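Local coordinates for protein 5-formaminoimidazole-4-carboxamide-1-(Beta)-D-ribofuranosyl 5'-monophosphate synthetase (Thermococcus kodakarensis, PDB 2PBZ) that binds ATP and is probably a ligase of purine (IMP) biosynthesis that forms a carbon-nitrogen bond in an ATP- and metal-dependent reaction, at residues K94-F99 with A266-G271; D125-V130 with E163-G168; Y172-Y177 with P249-F254. All blocks are in the same frame, centred on the assembly; numbering follows the deposited sequence.

Interaction 1 of 3, residues K94-F99 with A266-G271; sequences KWETTF and ASRIDG
Glu-96 reaches across from its loop to the loop that follows strand 261-266, and its carboxylate meets Ser-267 and Arg-268 there. Its CG sits between the backbone N and the carbonyl carbon (chi1 84°), a torsion that, with the extended chain beyond, brings the two oxygens to Ser-267 N and Arg-268 NE. Each oxygen has its own task. OE2 presents its syn lone pair to Arg-268 NE at 2.7 Å, a salt bridge with the oxygen tilted 26° from the guanidinium plane. OE1 lies over one face of the same guanidinium and takes a weak bond from Ser-267 N at 3.2 Å. Ser-267 OG lies 3.1 Å from Glu-96 OE2, though its hydrogen bond goes to Leu-93 O in the chain leading into 94-99. On the far side of the guanidinium group, Arg-268 NH1 bonds Ile-269 O in the guanidinium plane at 3.0 Å. A methionine in place of Arg-268 would probably leave the Glu-96 carboxylate without its countercharge and remove one of the donors to Ile-269 O. Gripped by a carboxylate and by a carbonyl in its plane, the guanidinium probably has little freedom to rotate, and the charged pair ties the loop after strand 261-266 to the loop before helix 99-109.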
loop_
_atom_site.group_PDB
_atom_site.type_symbol
_atom_site.label_atom_id
_atom_site.label_comp_id
_atom_site.label_asym_id
_atom_site.label_seq_id
_atom_site.Cartn_x
_atom_site.Cartn_y
_atom_site.Cartn_z
ATOM N N LYS A 94 28.129 -9.070 -6.656
ATOM C CA LYS A 94 29.064 -8.564 -5.644
ATOM C C LYS A 94 29.149 -7.042 -5.570
ATOM O O LYS A 94 29.648 -6.488 -4.595
ATOM C CB LYS A 94 30.463 -9.140 -5.890
ATOM C CG LYS A 94 31.040 -8.789 -7.255
ATOM C CD LYS A 94 32.525 -9.129 -7.357
ATOM C CE LYS A 94 33.074 -8.770 -8.725
ATOM N NZ LYS A 94 32.451 -9.561 -9.818
ATOM N N TRP A 95 28.649 -6.377 -6.601
ATOM C CA TRP A 95 28.704 -4.926 -6.673
ATOM C C TRP A 95 27.905 -4.143 -5.651
ATOM O O TRP A 95 28.073 -2.929 -5.543
ATOM C CB TRP A 95 28.326 -4.474 -8.075
ATOM C CG TRP A 95 29.444 -4.694 -9.045
ATOM C CD1 TRP A 95 29.829 -5.872 -9.610
ATOM C CD2 TRP A 95 30.354 -3.694 -9.531
ATOM N NE1 TRP A 95 30.920 -5.670 -10.423
ATOM C CE2 TRP A 95 31.268 -4.344 -10.392
ATOM C CE3 TRP A 95 30.486 -2.309 -9.320
ATOM C CZ2 TRP A 95 32.306 -3.658 -11.045
ATOM C CZ3 TRP A 95 31.522 -1.619 -9.972
ATOM C CH2 TRP A 95 32.419 -2.302 -10.826
ATOM N N GLU A 96 27.042 -4.823 -4.898
ATOM C CA GLU A 96 26.251 -4.145 -3.886
ATOM C C GLU A 96 26.839 -4.485 -2.523
ATOM O O GLU A 96 26.401 -3.967 -1.490
ATOM C CB GLU A 96 24.793 -4.605 -3.952
ATOM C CG GLU A 96 24.530 -5.895 -3.202
ATOM C CD GLU A 96 23.091 -6.367 -3.301
ATOM O OE1 GLU A 96 22.159 -5.532 -3.188
ATOM O OE2 GLU A 96 22.885 -7.587 -3.472
ATOM N N THR A 97 27.860 -5.335 -2.531
ATOM C CA THR A 97 28.484 -5.799 -1.299
ATOM C C THR A 97 29.457 -4.876 -0.565
ATOM O O THR A 97 29.611 -4.992 0.649
ATOM C CB THR A 97 29.184 -7.142 -1.543
ATOM O OG1 THR A 97 28.269 -8.042 -2.187
ATOM C CG2 THR A 97 29.619 -7.756 -0.219
ATOM N N THR A 98 30.114 -3.972 -1.285
ATOM C CA THR A 98 31.061 -3.047 -0.657
ATOM C C THR A 98 30.879 -1.604 -1.114
ATOM O O THR A 98 30.320 -1.330 -2.192
ATOM C CB THR A 98 32.524 -3.401 -0.977
ATOM O OG1 THR A 98 32.770 -3.152 -2.366
ATOM C CG2 THR A 98 32.811 -4.860 -0.661
ATOM N N PHE A 99 31.369 -0.681 -0.289
ATOM C CA PHE A 99 31.322 0.744 -0.599
ATOM C C PHE A 99 32.115 0.994 -1.882
ATOM O O PHE A 99 31.665 1.712 -2.781
ATOM C CB PHE A 99 31.976 1.552 0.519
ATOM C CG PHE A 99 31.312 1.402 1.854
ATOM C CD1 PHE A 99 32.081 1.274 3.012
ATOM C CD2 PHE A 99 29.923 1.447 1.973
ATOM C CE1 PHE A 99 31.473 1.199 4.268
ATOM C CE2 PHE A 99 29.305 1.372 3.232
ATOM C CZ PHE A 99 30.077 1.249 4.372
ATOM N N ALA A 266 20.948 -2.446 -5.405
ATOM C CA ALA A 266 20.615 -3.849 -5.235
ATOM C C ALA A 266 21.118 -4.474 -6.517
ATOM O O ALA A 266 20.670 -4.112 -7.600
ATOM C CB ALA A 266 19.107 -4.040 -5.105
ATOM N N SER A 267 22.068 -5.387 -6.407
ATOM C CA SER A 267 22.600 -6.013 -7.602
ATOM C C SER A 267 21.789 -7.235 -7.986
ATOM O O SER A 267 22.222 -8.031 -8.802
ATOM C CB SER A 267 24.078 -6.375 -7.408
ATOM O OG SER A 267 24.288 -7.173 -6.253
ATOM N N ARG A 268 20.601 -7.356 -7.399
ATOM C CA ARG A 268 19.677 -8.467 -7.662
ATOM C C ARG A 268 18.272 -8.067 -7.229
ATOM O O ARG A 268 18.070 -6.936 -6.807
ATOM C CB ARG A 268 20.134 -9.724 -6.916
ATOM C CG ARG A 268 20.735 -9.457 -5.550
ATOM C CD ARG A 268 19.701 -8.975 -4.578
ATOM N NE ARG A 268 20.308 -8.516 -3.343
ATOM C CZ ARG A 268 19.615 -7.985 -2.350
ATOM N NH1 ARG A 268 18.299 -7.855 -2.461
ATOM N NH2 ARG A 268 20.234 -7.586 -1.247
ATOM N N ILE A 269 17.307 -8.974 -7.341
ATOM C CA ILE A 269 15.938 -8.664 -6.939
ATOM C C ILE A 269 15.969 -8.125 -5.519
ATOM O O ILE A 269 16.342 -8.806 -4.576
ATOM C CB ILE A 269 15.023 -9.894 -7.055
ATOM C CG1 ILE A 269 13.594 -9.504 -6.700
ATOM C CG2 ILE A 269 15.532 -11.027 -6.178
ATOM C CD1 ILE A 269 12.598 -10.548 -7.079
ATOM N N ASP A 270 15.566 -6.871 -5.393
ATOM C CA ASP A 270 15.602 -6.131 -4.147
ATOM C C ASP A 270 14.846 -6.584 -2.895
ATOM O O ASP A 270 15.401 -6.533 -1.784
ATOM C CB ASP A 270 15.268 -4.674 -4.455
ATOM C CG ASP A 270 15.124 -3.850 -3.222
ATOM O OD1 ASP A 270 14.029 -3.895 -2.619
ATOM O OD2 ASP A 270 16.108 -3.177 -2.851
ATOM N N GLY A 271 13.601 -7.013 -3.037
ATOM C CA GLY A 271 12.873 -7.425 -1.849
ATOM C C GLY A 271 11.676 -6.512 -1.651
ATOM O O GLY A 271 10.602 -6.949 -1.221
#

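Interaction 2 of 3, residues D125-V130 with E163-G168; sequences DELYFV and ERFIPG. With ATP (adenosine-5'-triphosphate), chain D.
Leu-127 CD2 is centred over one face of the Phe-165 ring, 4.3 Å from its centroid in a CH-pi contact, and ATP C2 lies over the opposite face. The Phe-165 torsion (chi1 -176°) swings CG away from the backbone N and presents the ring's face to the C2 edge of the adenine. Phe-129 lies face to face with the purine, C8 of ATP sitting toward the rim of its ring, 3.4 Å from CE2. Backbone atoms read the edge of the base, Arg-164 O accepting from N6 at 3.1 Å and Ile-166 N donating to N1 at 2.8 Å. Behind these groups, Phe-129 and Glu-163 form an antiparallel hydrogen-bonded pair, with Phe-129 N to Glu-163 O at 2.8 Å and Glu-163 N to Phe-129 O at 2.7 Å. Glu-163 OE2 is held by salt bridges to Arg-131 and Arg-161. Farther out, Glu-126 OE2 lies over the guanidinium face of Arg-164, 3.5 Å from NH2, a purely electrostatic pairing. Trp-202 and Val-204 of a neighbouring subunit pack on Leu-127 and Phe-165. Two backbone bonds to N6 and N1, with one phenyl ring flat on the base and another meeting its C2 edge, recall the adenine site of ATP-grasp enzymes.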
loop_
_atom_site.group_PDB
_atom_site.type_symbol
_atom_site.label_atom_id
_atom_site.label_comp_id
_atom_site.label_asym_id
_atom_site.label_seq_id
_atom_site.Cartn_x
_atom_site.Cartn_y
_atom_site.Cartn_z
ATOM N N ASP A 125 23.642 18.591 17.680
ATOM C CA ASP A 125 22.441 18.766 16.860
ATOM C C ASP A 125 22.759 18.503 15.380
ATOM O O ASP A 125 21.916 18.714 14.492
ATOM C CB ASP A 125 21.854 20.190 17.046
ATOM C CG ASP A 125 20.384 20.308 16.556
ATOM O OD1 ASP A 125 20.142 20.352 15.312
ATOM O OD2 ASP A 125 19.475 20.342 17.430
ATOM N N GLU A 126 23.988 18.060 15.121
ATOM C CA GLU A 126 24.413 17.705 13.778
ATOM C C GLU A 126 24.595 16.196 13.879
ATOM O O GLU A 126 25.694 15.710 14.178
ATOM C CB GLU A 126 25.745 18.360 13.421
ATOM C CG GLU A 126 26.155 18.138 11.973
ATOM C CD GLU A 126 25.290 18.911 10.992
ATOM O OE1 GLU A 126 24.040 18.821 11.107
ATOM O OE2 GLU A 126 25.855 19.608 10.115
ATOM N N LEU A 127 23.504 15.458 13.687
ATOM C CA LEU A 127 23.572 14.006 13.743
ATOM C C LEU A 127 24.016 13.432 12.410
ATOM O O LEU A 127 23.916 14.085 11.366
ATOM C CB LEU A 127 22.216 13.421 14.141
ATOM C CG LEU A 127 20.982 14.286 13.877
ATOM C CD1 LEU A 127 20.902 14.683 12.397
ATOM C CD2 LEU A 127 19.744 13.514 14.314
ATOM N N TYR A 128 24.524 12.207 12.456
ATOM C CA TYR A 128 24.993 11.540 11.251
ATOM C C TYR A 128 24.557 10.078 11.233
ATOM O O TYR A 128 24.207 9.511 12.267
ATOM C CB TYR A 128 26.518 11.630 11.164
ATOM C CG TYR A 128 27.034 13.042 11.069
ATOM C CD1 TYR A 128 27.315 13.791 12.208
ATOM C CD2 TYR A 128 27.258 13.629 9.830
ATOM C CE1 TYR A 128 27.818 15.100 12.099
ATOM C CE2 TYR A 128 27.753 14.928 9.720
ATOM C CZ TYR A 128 28.031 15.650 10.848
ATOM O OH TYR A 128 28.552 16.908 10.717
ATOM N N PHE A 129 24.580 9.479 10.048
ATOM C CA PHE A 129 24.205 8.086 9.884
ATOM C C PHE A 129 25.493 7.278 9.733
ATOM O O PHE A 129 26.405 7.700 9.033
ATOM C CB PHE A 129 23.336 7.921 8.628
ATOM C CG PHE A 129 22.666 6.570 8.518
ATOM C CD1 PHE A 129 21.593 6.231 9.353
ATOM C CD2 PHE A 129 23.123 5.627 7.590
ATOM C CE1 PHE A 129 20.986 4.972 9.268
ATOM C CE2 PHE A 129 22.526 4.359 7.493
ATOM C CZ PHE A 129 21.453 4.032 8.337
ATOM N N VAL A 130 25.566 6.135 10.407
ATOM C CA VAL A 130 26.728 5.249 10.321
ATOM C C VAL A 130 26.276 3.986 9.579
ATOM O O VAL A 130 25.421 3.250 10.077
ATOM C CB VAL A 130 27.228 4.843 11.723
ATOM C CG1 VAL A 130 28.465 3.975 11.599
ATOM C CG2 VAL A 130 27.509 6.076 12.555
ATOM N N GLU A 163 27.771 9.110 7.186
ATOM C CA GLU A 163 27.098 9.932 6.189
ATOM C C GLU A 163 26.264 11.023 6.813
ATOM O O GLU A 163 25.837 10.916 7.964
ATOM C CB GLU A 163 26.225 9.052 5.280
ATOM C CG GLU A 163 26.932 7.790 4.798
ATOM C CD GLU A 163 26.135 7.000 3.770
ATOM O OE1 GLU A 163 24.936 6.700 4.012
ATOM O OE2 GLU A 163 26.725 6.664 2.714
ATOM N N ARG A 164 26.053 12.084 6.037
ATOM C CA ARG A 164 25.255 13.229 6.457
ATOM C C ARG A 164 23.853 12.698 6.730
ATOM O O ARG A 164 23.321 11.925 5.937
ATOM C CB ARG A 164 25.214 14.258 5.323
ATOM C CG ARG A 164 24.583 15.606 5.669
ATOM C CD ARG A 164 25.493 16.414 6.595
ATOM N NE ARG A 164 25.054 17.806 6.740
ATOM C CZ ARG A 164 23.922 18.192 7.334
ATOM N NH1 ARG A 164 23.090 17.288 7.856
ATOM N NH2 ARG A 164 23.618 19.490 7.403
ATOM N N PHE A 165 23.261 13.086 7.853
ATOM C CA PHE A 165 21.917 12.628 8.163
ATOM C C PHE A 165 20.925 13.338 7.249
ATOM O O PHE A 165 20.953 14.569 7.125
ATOM C CB PHE A 165 21.555 12.951 9.596
ATOM C CG PHE A 165 20.206 12.425 10.006
ATOM C CD1 PHE A 165 20.089 11.160 10.585
ATOM C CD2 PHE A 165 19.052 13.194 9.825
ATOM C CE1 PHE A 165 18.846 10.660 10.990
ATOM C CE2 PHE A 165 17.802 12.700 10.227
ATOM C CZ PHE A 165 17.702 11.427 10.814
ATOM N N ILE A 166 20.041 12.576 6.618
ATOM C CA ILE A 166 19.052 13.173 5.729
ATOM C C ILE A 166 17.656 12.682 6.077
ATOM O O ILE A 166 17.374 11.484 5.998
ATOM C CB ILE A 166 19.336 12.831 4.252
ATOM C CG1 ILE A 166 20.735 13.321 3.854
ATOM C CG2 ILE A 166 18.282 13.467 3.370
ATOM C CD1 ILE A 166 21.201 12.805 2.494
ATOM N N PRO A 167 16.760 13.596 6.485
ATOM C CA PRO A 167 15.399 13.162 6.824
ATOM C C PRO A 167 14.532 13.337 5.591
ATOM O O PRO A 167 14.675 14.331 4.882
ATOM C CB PRO A 167 14.993 14.120 7.947
ATOM C CG PRO A 167 16.314 14.885 8.301
ATOM C CD PRO A 167 16.998 14.956 6.979
ATOM N N GLY A 168 13.669 12.379 5.280
ATOM C CA GLY A 168 12.831 12.604 4.117
ATOM C C GLY A 168 12.629 11.463 3.155
ATOM O O GLY A 168 13.329 11.352 2.159
HETATM P PG ATP D . 22.243 -3.678 4.488
HETATM O O1G ATP D . 23.446 -3.105 3.748
HETATM O O2G ATP D . 22.793 -4.716 5.657
HETATM O O3G ATP D . 21.269 -4.491 3.448
HETATM P PB ATP D . 20.833 -1.410 4.049
HETATM O O1B ATP D . 21.973 -0.806 3.318
HETATM O O2B ATP D . 19.846 -2.180 3.013
HETATM O O3B ATP D . 21.391 -2.459 5.177
HETATM P PA ATP D . 19.301 0.944 4.055
HETATM O O1A ATP D . 18.328 0.474 3.043
HETATM O O2A ATP D . 20.426 1.859 3.364
HETATM O O3A ATP D . 20.013 -0.299 4.890
HETATM O "O5'" ATP D . 18.564 1.735 5.249
HETATM C "C5'" ATP D . 17.796 2.800 4.778
HETATM C "C4'" ATP D . 17.155 3.373 6.035
HETATM O "O4'" ATP D . 18.155 3.853 6.993
HETATM C "C3'" ATP D . 16.196 4.523 5.725
HETATM O "O3'" ATP D . 14.902 4.169 6.140
HETATM C "C2'" ATP D . 16.715 5.730 6.474
HETATM O "O2'" ATP D . 15.739 6.174 7.435
HETATM C "C1'" ATP D . 18.031 5.288 7.143
HETATM N N9 ATP D . 19.134 6.009 6.468
HETATM C C8 ATP D . 19.994 5.522 5.504
HETATM N N7 ATP D . 20.834 6.433 5.140
HETATM C C5 ATP D . 20.574 7.575 5.831
HETATM C C6 ATP D . 21.148 8.884 5.878
HETATM N N6 ATP D . 22.232 9.195 5.052
HETATM N N1 ATP D . 20.601 9.817 6.734
HETATM C C2 ATP D . 19.557 9.527 7.535
HETATM N N3 ATP D . 19.003 8.304 7.519
HETATM C C4 ATP D . 19.481 7.318 6.704
#

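Interaction 3 of 3, residues Y172-Y177 with P249-F254; sequences YVHFFY and PFALHF. With ATP (adenosine-5'-triphosphate), chain D.
The ring of Tyr-172 turns its edge to the face of His-253, with CD2 3.5 Å from His-253 CD2 and the two planes 59° apart, a T-shaped pair. CG of Tyr-172 is anti to the carbonyl carbon (chi1 -57°), and the ring then extends past the imidazole to the nucleotide, where O1A of ATP lies at its edge and accepts a hydrogen bond from Tyr-172 OH at 3.3 Å. Arg-192 adds a cation-pi contact to the tyrosine. His-253 NE2 is bonded to Asp-270, which probably fixes the rotation of the imidazole. Phe-250 has Tyr-177 N near the plane at its edge. The rings of Phe-175 and Phe-250 are near parallel, their planes 17° apart, but slid so far that they barely overlap, with centroids 5.1 Å apart. The Phe-254 ring receives Val-173 CG2 at its edge.

These rings belong to two adjacent antiparallel strands of the five-stranded sheet, consistent with an ATP-grasp fold. Val-173 with Leu-252 and Phe-175 with Phe-250 are the hydrogen-bonded pairs; Phe-175 N to Phe-250 O measures 2.9 Å. Tyr-172 with His-253, His-174 with Ala-251 and Phe-176 with Pro-249 are the non-hydrogen-bonded pairs, and all six of their side chains lie on one face of the sheet. There Phe-176 lies alongside Pro-249, pointing the same way, its CE1 4.0 Å from Pro-249 CD, and Met-290 of helix 290-302 packs on both residues. On the other face Phe-175 CE1 touches Leu-252 CD1 at 3.6 Å, Leu-184 and Leu-186 of strand 183-194 lie against Phe-175, and Phe-234 meets the ring of Phe-250.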
loop_
_atom_site.group_PDB
_atom_site.type_symbol
_atom_site.label_atom_id
_atom_site.label_comp_id
_atom_site.label_asym_id
_atom_site.label_seq_id
_atom_site.Cartn_x
_atom_site.Cartn_y
_atom_site.Cartn_z
ATOM N N TYR A 172 12.956 3.137 -2.845
ATOM C CA TYR A 172 13.700 2.048 -3.436
ATOM C C TYR A 172 13.119 1.756 -4.815
ATOM O O TYR A 172 12.058 1.153 -4.949
ATOM C CB TYR A 172 13.639 0.836 -2.497
ATOM C CG TYR A 172 14.168 1.169 -1.124
ATOM C CD1 TYR A 172 13.439 1.986 -0.260
ATOM C CD2 TYR A 172 15.445 0.776 -0.729
ATOM C CE1 TYR A 172 13.975 2.419 0.959
ATOM C CE2 TYR A 172 15.991 1.199 0.497
ATOM C CZ TYR A 172 15.253 2.027 1.333
ATOM O OH TYR A 172 15.800 2.487 2.515
ATOM N N VAL A 173 13.830 2.209 -5.841
ATOM C CA VAL A 173 13.381 2.042 -7.211
ATOM C C VAL A 173 13.816 0.722 -7.803
ATOM O O VAL A 173 14.986 0.378 -7.794
ATOM C CB VAL A 173 13.898 3.188 -8.094
ATOM C CG1 VAL A 173 13.137 3.208 -9.426
ATOM C CG2 VAL A 173 13.738 4.510 -7.353
ATOM N N HIS A 174 12.860 -0.007 -8.341
ATOM C CA HIS A 174 13.123 -1.306 -8.928
ATOM C C HIS A 174 13.187 -1.238 -10.455
ATOM O O HIS A 174 12.305 -0.661 -11.101
ATOM C CB HIS A 174 12.023 -2.273 -8.481
ATOM C CG HIS A 174 11.827 -2.299 -6.997
ATOM N ND1 HIS A 174 12.734 -2.883 -6.138
ATOM C CD2 HIS A 174 10.867 -1.751 -6.213
ATOM C CE1 HIS A 174 12.344 -2.690 -4.891
ATOM N NE2 HIS A 174 11.215 -2.005 -4.908
ATOM N N PHE A 175 14.229 -1.837 -11.022
ATOM C CA PHE A 175 14.414 -1.856 -12.477
ATOM C C PHE A 175 14.626 -3.259 -13.003
ATOM O O PHE A 175 15.005 -4.174 -12.269
ATOM C CB PHE A 175 15.643 -1.052 -12.905
ATOM C CG PHE A 175 15.533 0.419 -12.684
ATOM C CD1 PHE A 175 16.183 1.024 -11.615
ATOM C CD2 PHE A 175 14.835 1.219 -13.591
ATOM C CE1 PHE A 175 16.153 2.406 -11.448
ATOM C CE2 PHE A 175 14.793 2.606 -13.439
ATOM C CZ PHE A 175 15.455 3.201 -12.367
ATOM N N PHE A 176 14.403 -3.416 -14.295
ATOM C CA PHE A 176 14.627 -4.700 -14.930
ATOM C C PHE A 176 15.120 -4.428 -16.329
ATOM O O PHE A 176 14.335 -4.064 -17.194
ATOM C CB PHE A 176 13.341 -5.525 -14.997
ATOM C CG PHE A 176 13.550 -6.932 -15.493
ATOM C CD1 PHE A 176 13.691 -7.988 -14.591
ATOM C CD2 PHE A 176 13.610 -7.205 -16.858
ATOM C CE1 PHE A 176 13.885 -9.296 -15.038
ATOM C CE2 PHE A 176 13.804 -8.513 -17.326
ATOM C CZ PHE A 176 13.942 -9.560 -16.411
ATOM N N TYR A 177 16.420 -4.565 -16.558
ATOM C CA TYR A 177 16.908 -4.353 -17.907
ATOM C C TYR A 177 16.784 -5.693 -18.610
ATOM O O TYR A 177 17.269 -6.690 -18.110
ATOM C CB TYR A 177 18.364 -3.909 -17.930
ATOM C CG TYR A 177 18.852 -3.843 -19.351
ATOM C CD1 TYR A 177 18.311 -2.917 -20.239
ATOM C CD2 TYR A 177 19.750 -4.792 -19.845
ATOM C CE1 TYR A 177 18.638 -2.939 -21.585
ATOM C CE2 TYR A 177 20.084 -4.822 -21.197
ATOM C CZ TYR A 177 19.521 -3.892 -22.059
ATOM O OH TYR A 177 19.829 -3.917 -23.388
ATOM N N PRO A 249 16.939 -7.991 -12.669
ATOM C CA PRO A 249 16.513 -6.946 -11.737
ATOM C C PRO A 249 17.674 -6.259 -11.015
ATOM O O PRO A 249 18.738 -6.838 -10.819
ATOM C CB PRO A 249 15.604 -7.711 -10.768
ATOM C CG PRO A 249 16.264 -9.028 -10.680
ATOM C CD PRO A 249 16.611 -9.327 -12.136
ATOM N N PHE A 250 17.459 -5.012 -10.633
ATOM C CA PHE A 250 18.446 -4.280 -9.860
ATOM C C PHE A 250 17.684 -3.111 -9.275
ATOM O O PHE A 250 16.592 -2.790 -9.737
ATOM C CB PHE A 250 19.660 -3.841 -10.725
ATOM C CG PHE A 250 19.362 -2.761 -11.739
ATOM C CD1 PHE A 250 19.726 -1.446 -11.494
ATOM C CD2 PHE A 250 18.745 -3.065 -12.947
ATOM C CE1 PHE A 250 19.480 -0.442 -12.440
ATOM C CE2 PHE A 250 18.496 -2.080 -13.896
ATOM C CZ PHE A 250 18.865 -0.763 -13.642
ATOM N N ALA A 251 18.233 -2.498 -8.239
ATOM C CA ALA A 251 17.554 -1.375 -7.622
ATOM C C ALA A 251 18.502 -0.294 -7.155
ATOM O O ALA A 251 19.620 -0.566 -6.712
ATOM C CB ALA A 251 16.709 -1.859 -6.453
ATOM N N LEU A 252 18.042 0.940 -7.271
ATOM C CA LEU A 252 18.813 2.079 -6.821
ATOM C C LEU A 252 18.105 2.566 -5.561
ATOM O O LEU A 252 16.881 2.652 -5.520
ATOM C CB LEU A 252 18.822 3.161 -7.899
ATOM C CG LEU A 252 19.383 2.694 -9.245
ATOM C CD1 LEU A 252 19.261 3.789 -10.279
ATOM C CD2 LEU A 252 20.831 2.289 -9.060
ATOM N N HIS A 253 18.868 2.839 -4.515
ATOM C CA HIS A 253 18.289 3.300 -3.264
ATOM C C HIS A 253 18.530 4.802 -3.090
ATOM O O HIS A 253 19.645 5.287 -3.252
ATOM C CB HIS A 253 18.880 2.491 -2.098
ATOM C CG HIS A 253 18.659 1.012 -2.222
ATOM N ND1 HIS A 253 19.213 0.094 -1.356
ATOM C CD2 HIS A 253 17.932 0.296 -3.115
ATOM C CE1 HIS A 253 18.839 -1.124 -1.709
ATOM N NE2 HIS A 253 18.063 -1.027 -2.774
ATOM N N PHE A 254 17.478 5.539 -2.761
ATOM C CA PHE A 254 17.611 6.981 -2.616
ATOM C C PHE A 254 17.034 7.578 -1.367
ATOM O O PHE A 254 16.181 7.002 -0.710
ATOM C CB PHE A 254 16.937 7.721 -3.774
ATOM C CG PHE A 254 17.601 7.538 -5.094
ATOM C CD1 PHE A 254 17.139 6.578 -5.999
ATOM C CD2 PHE A 254 18.662 8.363 -5.462
ATOM C CE1 PHE A 254 17.730 6.456 -7.262
ATOM C CE2 PHE A 254 19.255 8.251 -6.719
ATOM C CZ PHE A 254 18.791 7.302 -7.619
HETATM P PG ATP D . 22.243 -3.678 4.488
HETATM O O1G ATP D . 23.446 -3.105 3.748
HETATM O O2G ATP D . 22.793 -4.716 5.657
HETATM O O3G ATP D . 21.269 -4.491 3.448
HETATM P PB ATP D . 20.833 -1.410 4.049
HETATM O O1B ATP D . 21.973 -0.806 3.318
HETATM O O2B ATP D . 19.846 -2.180 3.013
HETATM O O3B ATP D . 21.391 -2.459 5.177
HETATM P PA ATP D . 19.301 0.944 4.055
HETATM O O1A ATP D . 18.328 0.474 3.043
HETATM O O2A ATP D . 20.426 1.859 3.364
HETATM O O3A ATP D . 20.013 -0.299 4.890
HETATM O "O5'" ATP D . 18.564 1.735 5.249
HETATM C "C5'" ATP D . 17.796 2.800 4.778
HETATM C "C4'" ATP D . 17.155 3.373 6.035
HETATM O "O4'" ATP D . 18.155 3.853 6.993
HETATM C "C3'" ATP D . 16.196 4.523 5.725
HETATM O "O3'" ATP D . 14.902 4.169 6.140
HETATM C "C2'" ATP D . 16.715 5.730 6.474
HETATM O "O2'" ATP D . 15.739 6.174 7.435
HETATM C "C1'" ATP D . 18.031 5.288 7.143
HETATM N N9 ATP D . 19.134 6.009 6.468
HETATM C C8 ATP D . 19.994 5.522 5.504
HETATM N N7 ATP D . 20.834 6.433 5.140
HETATM C C5 ATP D . 20.574 7.575 5.831
HETATM C C6 ATP D . 21.148 8.884 5.878
HETATM N N6 ATP D . 22.232 9.195 5.052
HETATM N N1 ATP D . 20.601 9.817 6.734
HETATM C C2 ATP D . 19.557 9.527 7.535
HETATM N N3 ATP D . 19.003 8.304 7.519
HETATM C C4 ATP D . 19.481 7.318 6.704
#

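How the interactions relate
Interaction 3 lies near the centre of the chain, within the five-stranded sheet, and is built of backbone bonds and aromatic and aliphatic side chains. Interaction 1, about equally central but only partly buried, depends on charge and ties the loop leaving that sheet to the loop before helix 99-109. The two touch: Ala-266 N lies 2.6 Å from Ala-251 O, a probable hydrogen bond, and Asp-270 reaches back to the sheet from the same loop. Interaction 2 sits about 23 Å from each of the others, centre to centre, in a small separate sheet, buried partly by ATP and a neighbouring subunit. Interactions 2 and 3 share the nucleotide but grip opposite ends of it, base against phosphate.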